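Local coordinates for uncharacterized protein (Thermus thermophilus HB8, PDB 6SCE) that is a DNA nuclease of Type III CRISPR defence, activated by cyclic oligoadenylate, which it binds probably through CARF domains, at residues 13-18 against 145-150; 423-428 against 519-524. All blocks are in the same frame, centred on the assembly; numbering follows the deposited sequence.

Interaction 1. Residues 13-18 against 145-150; sequences DPAPAY and RLYLEP. With nucleotides of chain B.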
loop_
_atom_site.group_PDB
_atom_site.type_symbol
_atom_site.label_atom_id
_atom_site.label_comp_id
_atom_site.label_asym_id
_atom_site.label_seq_id
_atom_site.Cartn_x
_atom_site.Cartn_y
_atom_site.Cartn_z
ATOM N N ASP A 13 -12.875 1.879 5.200
ATOM C CA ASP A 13 -13.332 0.701 5.897
ATOM C C ASP A 13 -14.253 1.013 7.097
ATOM O O ASP A 13 -13.860 1.720 8.001
ATOM C CB ASP A 13 -12.168 -0.161 6.370
ATOM C CG ASP A 13 -12.560 -1.608 6.418
ATOM O OD1 ASP A 13 -13.373 -1.959 7.293
ATOM O OD2 ASP A 13 -12.092 -2.366 5.537
ATOM N N PRO A 14 -15.472 0.477 7.096
ATOM C CA PRO A 14 -16.389 0.782 8.200
ATOM C C PRO A 14 -16.078 0.017 9.475
ATOM O O PRO A 14 -16.592 0.367 10.545
ATOM C CB PRO A 14 -17.751 0.349 7.639
ATOM C CG PRO A 14 -17.423 -0.739 6.698
ATOM C CD PRO A 14 -16.137 -0.303 6.046
ATOM N N ALA A 15 -15.257 -1.016 9.380
ATOM C CA ALA A 15 -15.053 -1.872 10.564
ATOM C C ALA A 15 -14.458 -1.167 11.797
ATOM O O ALA A 15 -14.936 -1.373 12.916
ATOM C CB ALA A 15 -14.245 -3.089 10.216
ATOM N N PRO A 16 -13.418 -0.332 11.627
ATOM C CA PRO A 16 -12.923 0.344 12.836
ATOM C C PRO A 16 -13.898 1.373 13.385
ATOM O O PRO A 16 -13.908 1.611 14.573
ATOM C CB PRO A 16 -11.628 1.027 12.382
ATOM C CG PRO A 16 -11.729 1.083 10.890
ATOM C CD PRO A 16 -12.513 -0.141 10.477
ATOM N N ALA A 17 -14.724 1.954 12.513
ATOM C CA ALA A 17 -15.761 2.909 12.945
ATOM C C ALA A 17 -16.824 2.181 13.776
ATOM O O ALA A 17 -17.288 2.670 14.824
ATOM C CB ALA A 17 -16.398 3.566 11.728
ATOM N N TYR A 18 -17.214 1.014 13.287
ATOM C CA TYR A 18 -18.175 0.175 14.006
ATOM C C TYR A 18 -17.603 -0.345 15.310
ATOM O O TYR A 18 -18.255 -0.244 16.370
ATOM C CB TYR A 18 -18.688 -0.948 13.120
ATOM C CG TYR A 18 -19.659 -1.861 13.812
ATOM C CD1 TYR A 18 -20.773 -1.356 14.481
ATOM C CD2 TYR A 18 -19.477 -3.234 13.786
ATOM C CE1 TYR A 18 -21.679 -2.207 15.105
ATOM C CE2 TYR A 18 -20.374 -4.083 14.403
ATOM C CZ TYR A 18 -21.468 -3.563 15.072
ATOM O OH TYR A 18 -22.357 -4.435 15.692
ATOM N N ARG A 145 -22.110 -8.854 7.398
ATOM C CA ARG A 145 -23.070 -7.840 6.995
ATOM C C ARG A 145 -22.371 -6.543 6.504
ATOM O O ARG A 145 -22.917 -5.829 5.688
ATOM C CB ARG A 145 -24.150 -7.593 8.070
ATOM C CG ARG A 145 -23.650 -6.964 9.347
ATOM C CD ARG A 145 -24.794 -6.629 10.321
ATOM N NE ARG A 145 -25.772 -5.776 9.683
ATOM C CZ ARG A 145 -27.029 -5.636 10.046
ATOM N NH1 ARG A 145 -27.496 -6.241 11.144
ATOM N NH2 ARG A 145 -27.802 -4.830 9.326
ATOM N N LEU A 146 -21.161 -6.265 6.988
ATOM C CA LEU A 146 -20.394 -5.072 6.579
ATOM C C LEU A 146 -19.588 -5.253 5.300
ATOM O O LEU A 146 -19.401 -4.289 4.573
ATOM C CB LEU A 146 -19.422 -4.648 7.696
ATOM C CG LEU A 146 -20.063 -4.102 8.994
ATOM C CD1 LEU A 146 -19.014 -3.743 10.019
ATOM C CD2 LEU A 146 -20.922 -2.903 8.650
ATOM N N TYR A 147 -19.108 -6.470 5.041
ATOM C CA TYR A 147 -18.217 -6.753 3.901
ATOM C C TYR A 147 -18.855 -7.661 2.860
ATOM O O TYR A 147 -18.802 -7.379 1.661
ATOM C CB TYR A 147 -16.951 -7.456 4.359
ATOM C CG TYR A 147 -15.975 -6.657 5.222
ATOM C CD1 TYR A 147 -16.187 -5.313 5.539
ATOM C CD2 TYR A 147 -14.816 -7.265 5.699
ATOM C CE1 TYR A 147 -15.260 -4.612 6.304
ATOM C CE2 TYR A 147 -13.889 -6.572 6.471
ATOM C CZ TYR A 147 -14.108 -5.247 6.762
ATOM O OH TYR A 147 -13.169 -4.545 7.519
ATOM N N LEU A 148 -19.400 -8.791 3.304
ATOM C CA LEU A 148 -19.801 -9.809 2.338
ATOM C C LEU A 148 -21.152 -9.501 1.698
ATOM O O LEU A 148 -21.291 -9.499 0.468
ATOM C CB LEU A 148 -19.802 -11.175 2.981
ATOM C CG LEU A 148 -18.474 -11.580 3.595
ATOM C CD1 LEU A 148 -18.585 -12.991 4.125
ATOM C CD2 LEU A 148 -17.314 -11.455 2.615
ATOM N N GLU A 149 -22.135 -9.182 2.519
ATOM C CA GLU A 149 -23.451 -8.845 2.003
ATOM C C GLU A 149 -23.402 -7.713 0.970
ATOM O O GLU A 149 -23.946 -7.859 -0.130
ATOM C CB GLU A 149 -24.417 -8.530 3.158
ATOM C CG GLU A 149 -25.844 -8.234 2.719
ATOM C CD GLU A 149 -26.014 -6.857 2.072
ATOM O OE1 GLU A 149 -25.386 -5.867 2.543
ATOM O OE2 GLU A 149 -26.800 -6.748 1.094
ATOM N N PRO A 150 -22.765 -6.572 1.294
ATOM C CA PRO A 150 -22.768 -5.529 0.253
ATOM C C PRO A 150 -22.009 -5.875 -1.029
ATOM O O PRO A 150 -22.242 -5.247 -2.035
ATOM C CB PRO A 150 -22.091 -4.332 0.944
ATOM C CG PRO A 150 -21.335 -4.914 2.062
ATOM C CD PRO A 150 -22.176 -6.069 2.543
ATOM P P A B 2 -9.746 3.631 6.753
ATOM O OP1 A B 2 -10.217 2.697 5.684
ATOM O OP2 A B 2 -10.706 4.383 7.636
ATOM O "O5'" A B 2 -8.776 2.787 7.713
ATOM C "C5'" A B 2 -8.368 3.378 8.969
ATOM C "C4'" A B 2 -7.513 2.395 9.727
ATOM O "O4'" A B 2 -8.340 1.263 10.110
ATOM C "C3'" A B 2 -6.320 1.825 8.972
ATOM O "O3'" A B 2 -5.170 1.735 9.811
ATOM C "C2'" A B 2 -6.785 0.419 8.601
ATOM O "O2'" A B 2 -5.713 -0.493 8.500
ATOM C "C1'" A B 2 -7.666 0.074 9.793
ATOM N N9 A B 2 -8.621 -0.992 9.562
ATOM C C8 A B 2 -9.094 -1.449 8.352
ATOM N N7 A B 2 -9.901 -2.471 8.485
ATOM C C5 A B 2 -9.948 -2.715 9.849
ATOM C C6 A B 2 -10.622 -3.682 10.621
ATOM N N6 A B 2 -11.345 -4.671 10.101
ATOM N N1 A B 2 -10.481 -3.608 11.966
ATOM C C2 A B 2 -9.667 -2.671 12.470
ATOM N N3 A B 2 -8.973 -1.719 11.845
ATOM C C4 A B 2 -9.156 -1.805 10.520
#
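D13 and Y147 meet through a short hydrogen bond, from Y147 OH to D13 OD1 at 2.6 Å, and the bound adenylate of chain B lies against both residues. Starting at the root of the D13 side chain, CB approaches the phosphate, 3.5 Å from OP1 of A2, the same oxygen that accepts from D13 N at 2.8 Å. With chi1 at -150°, CG is turned roughly anti to the backbone N, which carries the carboxylate away from the phosphate and beside the base, CG lying 3.5 Å from N7 of A2. At the tip, OD1 accepts two bonds. Y147 OH arrives on its syn side, 20° out of the carboxylate plane, while A15 N, 3.0 Å from D13 OD1, uses the anti lone pair. This capping bond has the Asx-turn pattern and ties the carboxylate to the turn that leads into helix 15-28. OD2 has Y147 OH and N7 of A2 as its nearest neighbours. D13 OD1 and P14 CD both lie at the edge of the Y147 ring, near its plane; the carboxylate plane is turned 79° from that ring.

The turn follows strand 5-10, an inner strand of a largely parallel sheet of order 3-2-1-4-5-6-7; in a Rossmann-like CARF domain this is a position where cyclic oligoadenylate is expected to sit. Y147 OH completes a relay there: it donates to D13 and accepts from N6 of A2 at 3.2 Å, which would restrict the hydroxyl's rotation and is consistent with recognition of the adenine amino group.

Beside this polar centre, L146 CD1 meets Y18 CD2 at 3.8 Å, the two side chains crossing at about a right angle. The Y18 hydroxyl is hydrogen-bonded to E142.

Interaction 2. Residues 423-428 against 519-524; sequences GRPEDL and QARMGG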
loop_
_atom_site.group_PDB
_atom_site.type_symbol
_atom_site.label_atom_id
_atom_site.label_comp_id
_atom_site.label_asym_id
_atom_site.label_seq_id
_atom_site.Cartn_x
_atom_site.Cartn_y
_atom_site.Cartn_z
ATOM N N GLY A 423 13.632 13.130 -8.217
ATOM C CA GLY A 423 13.278 11.744 -7.952
ATOM C C GLY A 423 13.762 10.828 -9.059
ATOM O O GLY A 423 13.997 11.271 -10.211
ATOM N N ARG A 424 13.962 9.566 -8.702
ATOM C CA ARG A 424 14.366 8.548 -9.683
ATOM C C ARG A 424 13.627 7.266 -9.373
ATOM O O ARG A 424 13.599 6.836 -8.198
ATOM C CB ARG A 424 15.868 8.296 -9.625
ATOM C CG ARG A 424 16.728 9.540 -9.729
ATOM C CD ARG A 424 18.197 9.230 -9.472
ATOM N NE ARG A 424 18.905 10.402 -8.952
ATOM C CZ ARG A 424 20.141 10.400 -8.448
ATOM N NH1 ARG A 424 20.861 9.283 -8.396
ATOM N NH2 ARG A 424 20.667 11.534 -8.000
ATOM N N PRO A 425 13.052 6.627 -10.402
ATOM C CA PRO A 425 12.295 5.434 -10.117
ATOM C C PRO A 425 13.140 4.317 -9.484
ATOM O O PRO A 425 12.623 3.561 -8.683
ATOM C CB PRO A 425 11.729 5.007 -11.485
ATOM C CG PRO A 425 12.391 5.832 -12.501
ATOM C CD PRO A 425 13.042 6.987 -11.832
ATOM N N GLU A 426 14.415 4.233 -9.831
ATOM C CA GLU A 426 15.268 3.211 -9.274
ATOM C C GLU A 426 15.533 3.449 -7.767
ATOM O O GLU A 426 15.733 2.488 -7.031
ATOM C CB GLU A 426 16.574 3.053 -10.069
ATOM C CG GLU A 426 17.447 4.289 -10.176
ATOM C CD GLU A 426 17.039 5.246 -11.291
ATOM O OE1 GLU A 426 15.920 5.142 -11.866
ATOM O OE2 GLU A 426 17.852 6.139 -11.585
ATOM N N ASP A 427 15.515 4.713 -7.324
ATOM C CA ASP A 427 15.705 5.036 -5.904
ATOM C C ASP A 427 14.465 4.673 -5.122
ATOM O O ASP A 427 14.556 4.035 -4.081
ATOM C CB ASP A 427 16.081 6.508 -5.690
ATOM C CG ASP A 427 17.490 6.824 -6.166
ATOM O OD1 ASP A 427 18.218 5.892 -6.514
ATOM O OD2 ASP A 427 17.878 8.000 -6.215
ATOM N N LEU A 428 13.297 5.054 -5.623
ATOM C CA LEU A 428 12.074 4.639 -4.984
ATOM C C LEU A 428 12.021 3.113 -4.848
ATOM O O LEU A 428 11.694 2.576 -3.768
ATOM C CB LEU A 428 10.858 5.144 -5.743
ATOM C CG LEU A 428 9.504 4.690 -5.211
ATOM C CD1 LEU A 428 9.313 5.141 -3.767
ATOM C CD2 LEU A 428 8.436 5.276 -6.114
ATOM N N GLN A 519 10.633 11.187 -14.713
ATOM C CA GLN A 519 11.745 10.355 -15.164
ATOM C C GLN A 519 11.204 9.055 -15.778
ATOM O O GLN A 519 10.404 8.362 -15.142
ATOM C CB GLN A 519 12.662 10.043 -13.986
ATOM C CG GLN A 519 13.565 11.196 -13.587
ATOM C CD GLN A 519 14.935 11.120 -14.254
ATOM O OE1 GLN A 519 15.042 10.904 -15.470
ATOM N NE2 GLN A 519 15.997 11.275 -13.452
ATOM N N ALA A 520 11.643 8.742 -17.000
ATOM C CA ALA A 520 11.272 7.489 -17.690
ATOM C C ALA A 520 12.484 6.596 -17.917
ATOM O O ALA A 520 13.608 7.078 -18.075
ATOM C CB ALA A 520 10.575 7.784 -19.007
ATOM N N ARG A 521 12.241 5.289 -17.890
ATOM C CA ARG A 521 13.260 4.284 -18.076
ATOM C C ARG A 521 12.717 3.173 -18.953
ATOM O O ARG A 521 11.501 2.918 -18.997
ATOM C CB ARG A 521 13.672 3.642 -16.749
ATOM C CG ARG A 521 14.144 4.602 -15.674
ATOM C CD ARG A 521 15.588 5.033 -15.881
ATOM N NE ARG A 521 16.036 5.851 -14.764
ATOM C CZ ARG A 521 15.926 7.176 -14.697
ATOM N NH1 ARG A 521 15.403 7.880 -15.701
ATOM N NH2 ARG A 521 16.367 7.812 -13.620
HETATM N N MSE A 522 13.639 2.468 -19.607
HETATM C CA MSE A 522 13.268 1.281 -20.373
HETATM C C MSE A 522 13.126 0.136 -19.396
HETATM O O MSE A 522 13.106 0.349 -18.177
HETATM C CB MSE A 522 14.307 1.106 -21.488
HETATM C CG MSE A 522 14.060 2.181 -22.521
HETATM SE SE MSE A 522 14.941 1.617 -24.224
HETATM C CE MSE A 522 13.558 0.318 -24.673
ATOM N N GLY A 523 13.002 -1.077 -19.927
ATOM C CA GLY A 523 12.668 -2.250 -19.164
ATOM C C GLY A 523 13.795 -2.931 -18.434
ATOM O O GLY A 523 14.961 -2.532 -18.506
ATOM N N GLY A 524 13.424 -3.962 -17.700
ATOM C CA GLY A 524 14.400 -4.739 -16.978
ATOM C C GLY A 524 13.768 -5.597 -15.907
ATOM O O GLY A 524 12.594 -5.963 -15.981
HETATM O O HOH W 1 15.834 12.867 -11.344
#
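E426 and R521 form the charged centre of this contact. R521 presents its guanidinium side-on: NE reaches E426 OE1 at 3.0 Å and NH2 reaches E426 OE2, also at 3.0 Å. The two bonds differ in quality. That from NH2 is nearly straight at 170°; it meets the syn lone pair of E426 OE2, and that oxygen lies in the guanidinium plane. That from NE is bent to 134°, with its acceptor tilted from the same plane. The carboxylate and guanidinium planes are 53° apart, in keeping with this asymmetry. E426 holds CG between its backbone N and carbonyl carbon and bends at chi2, which brings the acid round to the arginine.

Hydrogen bonds to uncharged acceptors extend the network. R521 NH1 donates to Q519 OE1 and to A520 O, both at 3.1 Å, approaching each from above the carbonyl plane. Separately, a water bridges G423 O, to which it donates at 2.7 Å, and Q519 NE2, from which it accepts at 2.6 Å.

The apolar contacts centre on P425, in the first turn of helix 425-432 just after the N-cap residue R424. Its CD lies over one face of the R521 guanidinium, offset toward the rim, and is 3.8 Å from Q519 CB; its CG is 3.8 Å from R521 CG. Alternation along strand 519-528 turns Q519 and R521 toward the helix and A520 away. The strand pairs with 541-548, where F547 touches P425, within a sheet whose sequence pattern is consistent with a PD-(D/E)XK-like nuclease domain.

Because NE, NH1 and NH2 of R521 all donate, its guanidinium is fixed in rotation as well as position, and the partly exposed ion pair is probably steadied by its proline-covered face.

Overall arrangement
Interaction 1 closes along the chain before interaction 2 opens. Their centres are about 38 Å apart, their nearest atoms about 24 Å, and they lie on opposite sides of the chain's centre. They share no sheet: the 13-18 segment follows strand 5-10 of the first seven-stranded sheet, whereas the 519-524 segment belongs to the sheet spanning 434-438 to 617-618. Helix 425-432 comes after strand 415-417, the last of a second sheet with the same 3-2-1-4-5-6-7 order, so interaction 2 joins the passage out of this CARF-like unit to the probable nuclease sheet. Interaction 1 touches the bound nucleic acid and interaction 2 lies about 8 Å from it (nearest atoms), consistent with activation passing from ligand to nuclease.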